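PDB 4HVL: membrane-anchored mycosin mycp1 from Mycobacterium thermoresistibile, which acts as a subtilisin-like serine protease of the peptidase S8 family and is an essential component of the mycobacterial type VII (ESX-1) secretion system. Local coordinates for residues Asp42-Ser47 with Asp117-Val122; Asp48-Thr53 with Ile361-Ala366. All blocks are in the same frame, centred on the assembly; numbering follows the deposited sequence.

Interaction 1. Residues Asp42-Ser47 with Asp117-Val122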
ATOM      1  N   ASP A  42      15.022 -21.127  -3.712  1.00 31.53           N
ATOM      2  CA  ASP A  42      14.017 -21.051  -4.774  1.00 33.56           C
ATOM      3  C   ASP A  42      13.375 -19.676  -4.806  1.00 32.30           C
ATOM      4  O   ASP A  42      13.377 -18.946  -3.812  1.00 30.40           O
ATOM      5  CB  ASP A  42      12.928 -22.111  -4.569  1.00 36.30           C
ATOM      6  CG  ASP A  42      13.448 -23.520  -4.764  1.00 40.62           C
ATOM      7  OD1 ASP A  42      14.107 -23.763  -5.810  1.00 44.25           O
ATOM      8  OD2 ASP A  42      13.207 -24.378  -3.878  1.00 42.80           O
ATOM      9  N   ARG A  43      12.845 -19.325  -5.969  1.00 31.97           N
ATOM     10  CA  ARG A  43      12.147 -18.065  -6.140  1.00 31.24           C
ATOM     11  C   ARG A  43      10.805 -18.124  -5.423  1.00 27.41           C
ATOM     12  O   ARG A  43      10.162 -19.147  -5.472  1.00 25.70           O
ATOM     13  CB  ARG A  43      11.958 -17.788  -7.627  1.00 34.45           C
ATOM     14  CG  ARG A  43      13.265 -17.442  -8.319  1.00 37.56           C
ATOM     15  CD  ARG A  43      13.074 -17.217  -9.812  1.00 41.57           C
ATOM     16  NE  ARG A  43      14.368 -17.171 -10.500  1.00 46.15           N
ATOM     17  CZ  ARG A  43      14.554 -17.370 -11.805  1.00 50.42           C
ATOM     18  NH1 ARG A  43      13.531 -17.621 -12.619  1.00 52.07           N
ATOM     19  NH2 ARG A  43      15.784 -17.311 -12.305  1.00 54.43           N
ATOM     20  N   PRO A  44      10.398 -17.040  -4.720  1.00 25.44           N
ATOM     21  CA  PRO A  44       9.049 -17.024  -4.121  1.00 23.36           C
ATOM     22  C   PRO A  44       7.968 -17.176  -5.196  1.00 23.01           C
ATOM     23  O   PRO A  44       8.203 -16.818  -6.363  1.00 22.13           O
ATOM     24  CB  PRO A  44       8.955 -15.649  -3.463  1.00 23.02           C
ATOM     25  CG  PRO A  44      10.340 -15.106  -3.432  1.00 24.15           C
ATOM     26  CD  PRO A  44      11.121 -15.774  -4.505  1.00 24.37           C
ATOM     27  N   TRP A  45       6.808 -17.726  -4.831  1.00 21.92           N
ATOM     28  CA  TRP A  45       5.780 -18.009  -5.847  1.00 22.34           C
ATOM     29  C   TRP A  45       5.370 -16.716  -6.571  1.00 21.83           C
ATOM     30  O   TRP A  45       5.091 -16.733  -7.763  1.00 22.01           O
ATOM     31  CB  TRP A  45       4.549 -18.701  -5.235  1.00 22.32           C
ATOM     32  CG  TRP A  45       3.639 -17.804  -4.446  1.00 21.89           C
ATOM     33  CD1 TRP A  45       3.676 -17.581  -3.107  1.00 21.05           C
ATOM     34  CD2 TRP A  45       2.540 -17.019  -4.954  1.00 22.25           C
ATOM     35  NE1 TRP A  45       2.681 -16.710  -2.747  1.00 21.33           N
ATOM     36  CE2 TRP A  45       1.964 -16.352  -3.857  1.00 21.42           C
ATOM     37  CE3 TRP A  45       1.986 -16.824  -6.230  1.00 22.24           C
ATOM     38  CZ2 TRP A  45       0.858 -15.507  -3.984  1.00 21.26           C
ATOM     39  CZ3 TRP A  45       0.897 -15.959  -6.357  1.00 22.82           C
ATOM     40  CH2 TRP A  45       0.344 -15.320  -5.236  1.00 22.14           C
ATOM     41  N   ALA A  46       5.383 -15.600  -5.850  1.00 20.44           N
ATOM     42  CA  ALA A  46       4.975 -14.325  -6.416  1.00 20.63           C
ATOM     43  C   ALA A  46       5.929 -13.812  -7.488  1.00 20.55           C
ATOM     44  O   ALA A  46       5.493 -13.215  -8.478  1.00 20.57           O
ATOM     45  CB  ALA A  46       4.810 -13.286  -5.317  1.00 20.21           C
ATOM     46  N   SER A  47       7.218 -14.050  -7.292  1.00 21.04           N
ATOM     47  CA  SER A  47       8.237 -13.693  -8.267  1.00 22.51           C
ATOM     48  C   SER A  47       8.080 -14.517  -9.553  1.00 23.58           C
ATOM     49  O   SER A  47       8.159 -13.980 -10.654  1.00 23.17           O
ATOM     50  CB  SER A  47       9.634 -13.911  -7.679  1.00 23.46           C
ATOM     51  OG  SER A  47       9.784 -13.133  -6.490  1.00 25.71           O
ATOM     52  N   ASP A 117      20.258 -16.396  -1.898  1.00 22.28           N
ATOM     53  CA  ASP A 117      18.832 -16.737  -1.931  1.00 22.06           C
ATOM     54  C   ASP A 117      18.189 -16.312  -3.243  1.00 21.63           C
ATOM     55  O   ASP A 117      18.819 -15.633  -4.054  1.00 21.56           O
ATOM     56  CB  ASP A 117      18.062 -16.193  -0.696  1.00 21.98           C
ATOM     57  CG  ASP A 117      17.995 -14.658  -0.632  1.00 21.91           C
ATOM     58  OD1 ASP A 117      17.397 -14.003  -1.524  1.00 22.19           O
ATOM     59  OD2 ASP A 117      18.540 -14.094   0.347  1.00 22.03           O
ATOM     60  N   GLY A 118      16.933 -16.714  -3.441  1.00 21.17           N
ATOM     61  CA  GLY A 118      16.207 -16.425  -4.680  1.00 20.81           C
ATOM     62  C   GLY A 118      15.319 -15.195  -4.626  1.00 19.96           C
ATOM     63  O   GLY A 118      14.547 -14.959  -5.547  1.00 20.22           O
ATOM     64  N   PHE A 119      15.422 -14.400  -3.566  1.00 19.13           N
ATOM     65  CA  PHE A 119      14.572 -13.224  -3.431  1.00 18.42           C
ATOM     66  C   PHE A 119      15.133 -11.960  -4.067  1.00 18.03           C
ATOM     67  O   PHE A 119      16.309 -11.628  -3.893  1.00 18.22           O
ATOM     68  CB  PHE A 119      14.308 -12.896  -1.977  1.00 18.20           C
ATOM     69  CG  PHE A 119      13.412 -11.725  -1.822  1.00 18.27           C
ATOM     70  CD1 PHE A 119      13.943 -10.427  -1.746  1.00 17.85           C
ATOM     71  CD2 PHE A 119      12.034 -11.883  -1.852  1.00 17.69           C
ATOM     72  CE1 PHE A 119      13.102  -9.338  -1.669  1.00 17.36           C
ATOM     73  CE2 PHE A 119      11.205 -10.781  -1.746  1.00 17.43           C
ATOM     74  CZ  PHE A 119      11.742  -9.519  -1.654  1.00 17.14           C
ATOM     75  N   ILE A 120      14.273 -11.225  -4.758  1.00 17.43           N
ATOM     76  CA  ILE A 120      14.632  -9.888  -5.242  1.00 17.01           C
ATOM     77  C   ILE A 120      13.382  -9.053  -5.309  1.00 16.55           C
ATOM     78  O   ILE A 120      12.297  -9.590  -5.528  1.00 16.33           O
ATOM     79  CB  ILE A 120      15.329  -9.913  -6.628  1.00 17.36           C
ATOM     80  CG1 ILE A 120      16.044  -8.572  -6.887  1.00 17.43           C
ATOM     81  CG2 ILE A 120      14.342 -10.286  -7.742  1.00 17.33           C
ATOM     82  CD1 ILE A 120      17.057  -8.623  -8.006  1.00 18.10           C
ATOM     83  N   GLY A 121      13.536  -7.750  -5.072  1.00 16.26           N
ATOM     84  CA  GLY A 121      12.436  -6.806  -5.195  1.00 15.93           C
ATOM     85  C   GLY A 121      12.050  -6.634  -6.652  1.00 15.97           C
ATOM     86  O   GLY A 121      12.805  -7.030  -7.579  1.00 16.27           O
ATOM     87  N   VAL A 122      10.891  -6.026  -6.851  1.00 15.45           N
ATOM     88  CA  VAL A 122      10.412  -5.686  -8.180  1.00 15.66           C
ATOM     89  C   VAL A 122      11.313  -4.676  -8.863  1.00 15.86           C
ATOM     90  O   VAL A 122      11.619  -4.834 -10.045  1.00 16.21           O
ATOM     91  CB  VAL A 122       8.975  -5.120  -8.144  1.00 15.29           C
ATOM     92  CG1 VAL A 122       8.540  -4.753  -9.556  1.00 15.60           C
ATOM     93  CG2 VAL A 122       8.040  -6.141  -7.519  1.00 15.25           C
TER
HETATM   94  O   HOH W   1      12.627 -13.447  -6.783  1.00 41.70           O

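Interaction 2. Residues Asp48-Thr53 with Ile361-Ala366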
ATOM      1  N   ASP A  48       7.855 -15.816  -9.402  1.00 24.00           N
ATOM      2  CA  ASP A  48       7.598 -16.671 -10.555  1.00 25.75           C
ATOM      3  C   ASP A  48       6.302 -16.285 -11.273  1.00 25.39           C
ATOM      4  O   ASP A  48       6.275 -16.169 -12.486  1.00 26.11           O
ATOM      5  CB  ASP A  48       7.562 -18.142 -10.133  1.00 27.78           C
ATOM      6  CG  ASP A  48       8.947 -18.779 -10.104  1.00 29.80           C
ATOM      7  OD1 ASP A  48       9.933 -18.126 -10.520  1.00 30.60           O
ATOM      8  OD2 ASP A  48       9.049 -19.939  -9.664  1.00 33.16           O
ATOM      9  N   TYR A  49       5.239 -16.067 -10.509  1.00 24.42           N
ATOM     10  CA  TYR A  49       3.937 -15.695 -11.054  1.00 25.02           C
ATOM     11  C   TYR A  49       3.966 -14.384 -11.863  1.00 24.07           C
ATOM     12  O   TYR A  49       3.343 -14.286 -12.908  1.00 23.67           O
ATOM     13  CB  TYR A  49       2.951 -15.565  -9.898  1.00 25.63           C
ATOM     14  CG  TYR A  49       1.502 -15.474 -10.279  1.00 28.61           C
ATOM     15  CD1 TYR A  49       0.729 -16.623 -10.454  1.00 31.00           C
ATOM     16  CD2 TYR A  49       0.885 -14.238 -10.427  1.00 29.86           C
ATOM     17  CE1 TYR A  49      -0.615 -16.538 -10.789  1.00 33.34           C
ATOM     18  CE2 TYR A  49      -0.452 -14.141 -10.755  1.00 31.41           C
ATOM     19  CZ  TYR A  49      -1.199 -15.284 -10.935  1.00 33.24           C
ATOM     20  OH  TYR A  49      -2.531 -15.154 -11.256  1.00 36.76           O
ATOM     21  N   LEU A  50       4.701 -13.392 -11.361  1.00 22.25           N
ATOM     22  CA  LEU A  50       4.762 -12.063 -11.976  1.00 22.20           C
ATOM     23  C   LEU A  50       5.906 -11.946 -12.988  1.00 22.64           C
ATOM     24  O   LEU A  50       6.069 -10.911 -13.636  1.00 22.00           O
ATOM     25  CB  LEU A  50       4.899 -10.989 -10.891  1.00 21.14           C
ATOM     26  CG  LEU A  50       3.716 -10.795  -9.932  1.00 21.11           C
ATOM     27  CD1 LEU A  50       4.083  -9.823  -8.820  1.00 21.58           C
ATOM     28  CD2 LEU A  50       2.491 -10.298 -10.681  1.00 21.78           C
ATOM     29  N   ARG A  51       6.693 -13.005 -13.099  1.00 24.05           N
ATOM     30  CA  ARG A  51       7.793 -13.116 -14.082  1.00 26.61           C
ATOM     31  C   ARG A  51       8.826 -12.012 -13.889  1.00 25.17           C
ATOM     32  O   ARG A  51       9.248 -11.376 -14.848  1.00 24.52           O
ATOM     33  CB  ARG A  51       7.259 -13.116 -15.521  1.00 29.62           C
ATOM     34  CG  ARG A  51       6.155 -14.126 -15.767  1.00 33.63           C
ATOM     35  CD  ARG A  51       6.004 -14.516 -17.230  1.00 38.58           C
ATOM     36  NE  ARG A  51       5.440 -13.474 -18.104  1.00 44.79           N
ATOM     37  CZ  ARG A  51       4.135 -13.208 -18.275  1.00 50.36           C
ATOM     38  NH1 ARG A  51       3.203 -13.886 -17.601  1.00 53.65           N
ATOM     39  NH2 ARG A  51       3.747 -12.245 -19.126  1.00 50.20           N
ATOM     40  N   LEU A  52       9.224 -11.797 -12.638  1.00 24.77           N
ATOM     41  CA  LEU A  52      10.119 -10.692 -12.285  1.00 25.04           C
ATOM     42  C   LEU A  52      11.470 -10.782 -12.994  1.00 25.52           C
ATOM     43  O   LEU A  52      11.999  -9.775 -13.489  1.00 23.81           O
ATOM     44  CB  LEU A  52      10.309 -10.598 -10.763  1.00 24.80           C
ATOM     45  CG  LEU A  52       9.089 -10.198  -9.911  1.00 24.58           C
ATOM     46  CD1 LEU A  52       9.503  -9.944  -8.474  1.00 24.44           C
ATOM     47  CD2 LEU A  52       8.361  -8.980 -10.466  1.00 25.03           C
ATOM     48  N   THR A  53      12.007 -11.997 -13.055  1.00 26.97           N
ATOM     49  CA  THR A  53      13.235 -12.277 -13.778  1.00 28.57           C
ATOM     50  C   THR A  53      13.169 -11.743 -15.213  1.00 29.03           C
ATOM     51  O   THR A  53      14.078 -11.061 -15.669  1.00 31.42           O
ATOM     52  CB  THR A  53      13.513 -13.800 -13.808  1.00 29.87           C
ATOM     53  OG1 THR A  53      13.624 -14.293 -12.468  1.00 30.14           O
ATOM     54  CG2 THR A  53      14.778 -14.086 -14.518  1.00 30.93           C
ATOM     55  N   ILE A 361      -2.013  -7.796 -12.105  1.00 17.88           N
ATOM     56  CA  ILE A 361      -1.001  -7.136 -12.909  1.00 17.61           C
ATOM     57  C   ILE A 361      -0.108  -8.135 -13.654  1.00 18.24           C
ATOM     58  O   ILE A 361       0.095  -9.291 -13.209  1.00 18.57           O
ATOM     59  CB  ILE A 361      -0.101  -6.160 -12.091  1.00 17.42           C
ATOM     60  CG1 ILE A 361       0.584  -6.872 -10.918  1.00 18.12           C
ATOM     61  CG2 ILE A 361      -0.919  -4.989 -11.601  1.00 17.59           C
ATOM     62  CD1 ILE A 361       1.857  -6.174 -10.449  1.00 19.09           C
ATOM     63  N   ASP A 362       0.412  -7.666 -14.785  1.00 18.26           N
ATOM     64  CA  ASP A 362       1.254  -8.462 -15.660  1.00 19.42           C
ATOM     65  C   ASP A 362       2.457  -7.598 -16.057  1.00 19.29           C
ATOM     66  O   ASP A 362       2.428  -6.865 -17.045  1.00 19.35           O
ATOM     67  CB  ASP A 362       0.416  -8.937 -16.853  1.00 20.98           C
ATOM     68  CG  ASP A 362       1.165  -9.847 -17.776  1.00 22.84           C
ATOM     69  OD1 ASP A 362       2.418  -9.929 -17.714  1.00 22.66           O
ATOM     70  OD2 ASP A 362       0.472 -10.473 -18.609  1.00 26.10           O
ATOM     71  N   PRO A 363       3.520  -7.646 -15.242  1.00 19.18           N
ATOM     72  CA  PRO A 363       4.683  -6.788 -15.448  1.00 19.18           C
ATOM     73  C   PRO A 363       5.307  -6.816 -16.841  1.00 19.60           C
ATOM     74  O   PRO A 363       5.679  -5.759 -17.370  1.00 19.12           O
ATOM     75  CB  PRO A 363       5.671  -7.318 -14.408  1.00 20.18           C
ATOM     76  CG  PRO A 363       4.793  -7.722 -13.291  1.00 20.24           C
ATOM     77  CD  PRO A 363       3.644  -8.419 -13.994  1.00 19.83           C
ATOM     78  N   VAL A 364       5.433  -8.011 -17.437  1.00 20.04           N
ATOM     79  CA  VAL A 364       6.082  -8.116 -18.743  1.00 20.92           C
ATOM     80  C   VAL A 364       5.191  -7.496 -19.800  1.00 20.98           C
ATOM     81  O   VAL A 364       5.674  -6.759 -20.646  1.00 21.26           O
ATOM     82  CB  VAL A 364       6.418  -9.561 -19.120  1.00 22.54           C
ATOM     83  CG1 VAL A 364       6.854  -9.663 -20.583  1.00 24.26           C
ATOM     84  CG2 VAL A 364       7.509 -10.098 -18.209  1.00 23.29           C
ATOM     85  N   ALA A 365       3.890  -7.799 -19.750  1.00 20.69           N
ATOM     86  CA  ALA A 365       2.952  -7.161 -20.649  1.00 21.73           C
ATOM     87  C   ALA A 365       2.982  -5.639 -20.458  1.00 21.77           C
ATOM     88  O   ALA A 365       3.008  -4.887 -21.441  1.00 23.28           O
ATOM     89  CB  ALA A 365       1.544  -7.717 -20.454  1.00 22.09           C
ATOM     90  N   ALA A 366       3.013  -5.174 -19.209  1.00 20.37           N
ATOM     91  CA  ALA A 366       3.006  -3.731 -18.957  1.00 21.04           C
ATOM     92  C   ALA A 366       4.235  -3.067 -19.571  1.00 22.51           C
ATOM     93  O   ALA A 366       4.132  -2.016 -20.173  1.00 23.73           O
ATOM     94  CB  ALA A 366       2.933  -3.437 -17.470  1.00 19.98           C
TER
HETATM   95  O   HOH W   2       4.889 -10.553 -16.114  1.00 24.28           O

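Interaction 1. Residues Asp42-Ser47 with Asp117-Val122
The carbonyl oxygen of G118 is where the two segments meet most closely. A water donates to G118 O at 2.7 Å and is also hydrogen-bonded to S47 OG at 2.9 Å, so the polar link is indirect. Two carbons also touch this oxygen: P44 CD lies 3.7 Å and R43 CG 3.9 Å from G118 O. Next to this, P44 CG meets F119 CD2 at 4.0 Å, reaching the phenyl ring at its edge and near its plane, with the two side chains crossing at about a right angle. F119 CG, anti to the backbone N (chi1 -178°), carries the ring there. The bend before F119 is fixed by an Asx turn: F119 N donates to D117 OD1 (2.9 Å, 149°), which receives it on its anti lone pair. A salt bridge to R78 gives D117 OD2 its own partner. P44 is the N-cap of helix 45-50, which thus starts against the loop. That loop connects helix 102-110 to strand 127-132 and is tied by G118 to the backbone of F40. A46 and V122 both rest on Y317 of helix 311-328, while W45 and A46 pack on P282 of strand 277-282.

Interaction 2. Residues Asp48-Thr53 with Ile361-Ala366
R51 reaches D362 through a salt bridge between R51 NH2 and D362 OD1, 3.0 Å apart. D362 OD2 stays 3.8 Å from R51 NH2, so one nitrogen meets mainly one oxygen, and the guanidinium and carboxylate planes stand 89° apart instead of lying flat together in a paired bridge. Water joins the same group: it donates to D362 OD1 and, at 2.8 Å, to L50 O, and accepts from V364 N. The water also sits over the centre of one guanidinium face. Next to this polar group, L50 supplies most of the carbon packing: L50 CD2 lies 3.9 Å from I361 CG1 and 4.0 Å from P363 CD. The same methyl approaches the carbonyl oxygen I361 O at 3.6 Å, while the ring of P363 lies against the L50 carbonyl and CB. V364 CB comes within 3.8 Å of R51 NH2, the two side chains crossing at about a right angle.

Local turns place these groups. R51 has positive phi in a Schellman motif ending helix 45-50, and a bend at chi3 (-71°) turns its guanidinium toward the second segment. D362 is the N-cap of helix 363-368: A365 N donates to D362 OD1 over 3.3 Å, nearly straight at 169° but from above the carboxylate plane. Arginine, water and helix N-terminus therefore all converge on OD1, a setting likely to favour the ionised acid. Farther out, L50 and I361 pack on helix 311-328 through Y317 and through V318 and L321, respectively. Strand 277-282 flanks the same pair: L50 touches P282, and the backbone of I361 bonds to A280. R51 is also the N-cap of helix 52-55, whose next residues E54 and A55 touch V364 and P363.

Interactions 1 and 2 are consecutive contacts of one short helix, 45-50: its start faces the 117-122 loop and its end faces the C-terminal helix 363-368. Their centres are 12 Å apart. The Schellman turn that ends the helix also joins them, through a probable hydrogen bond from L52 N back to S47 O (3.1 Å), and L52 CD1 packs 4.1 Å from I120 O. R43 also packs on segment 48-53, its CD 3.3 Å from D48 OD1. Both contacts lie away from the zinc sites and from the predicted charge relay residues D70, H101 and S312. Helix 311-328 carries S312 in its first turn, while Y317, farther along it, meets both A46 and L50.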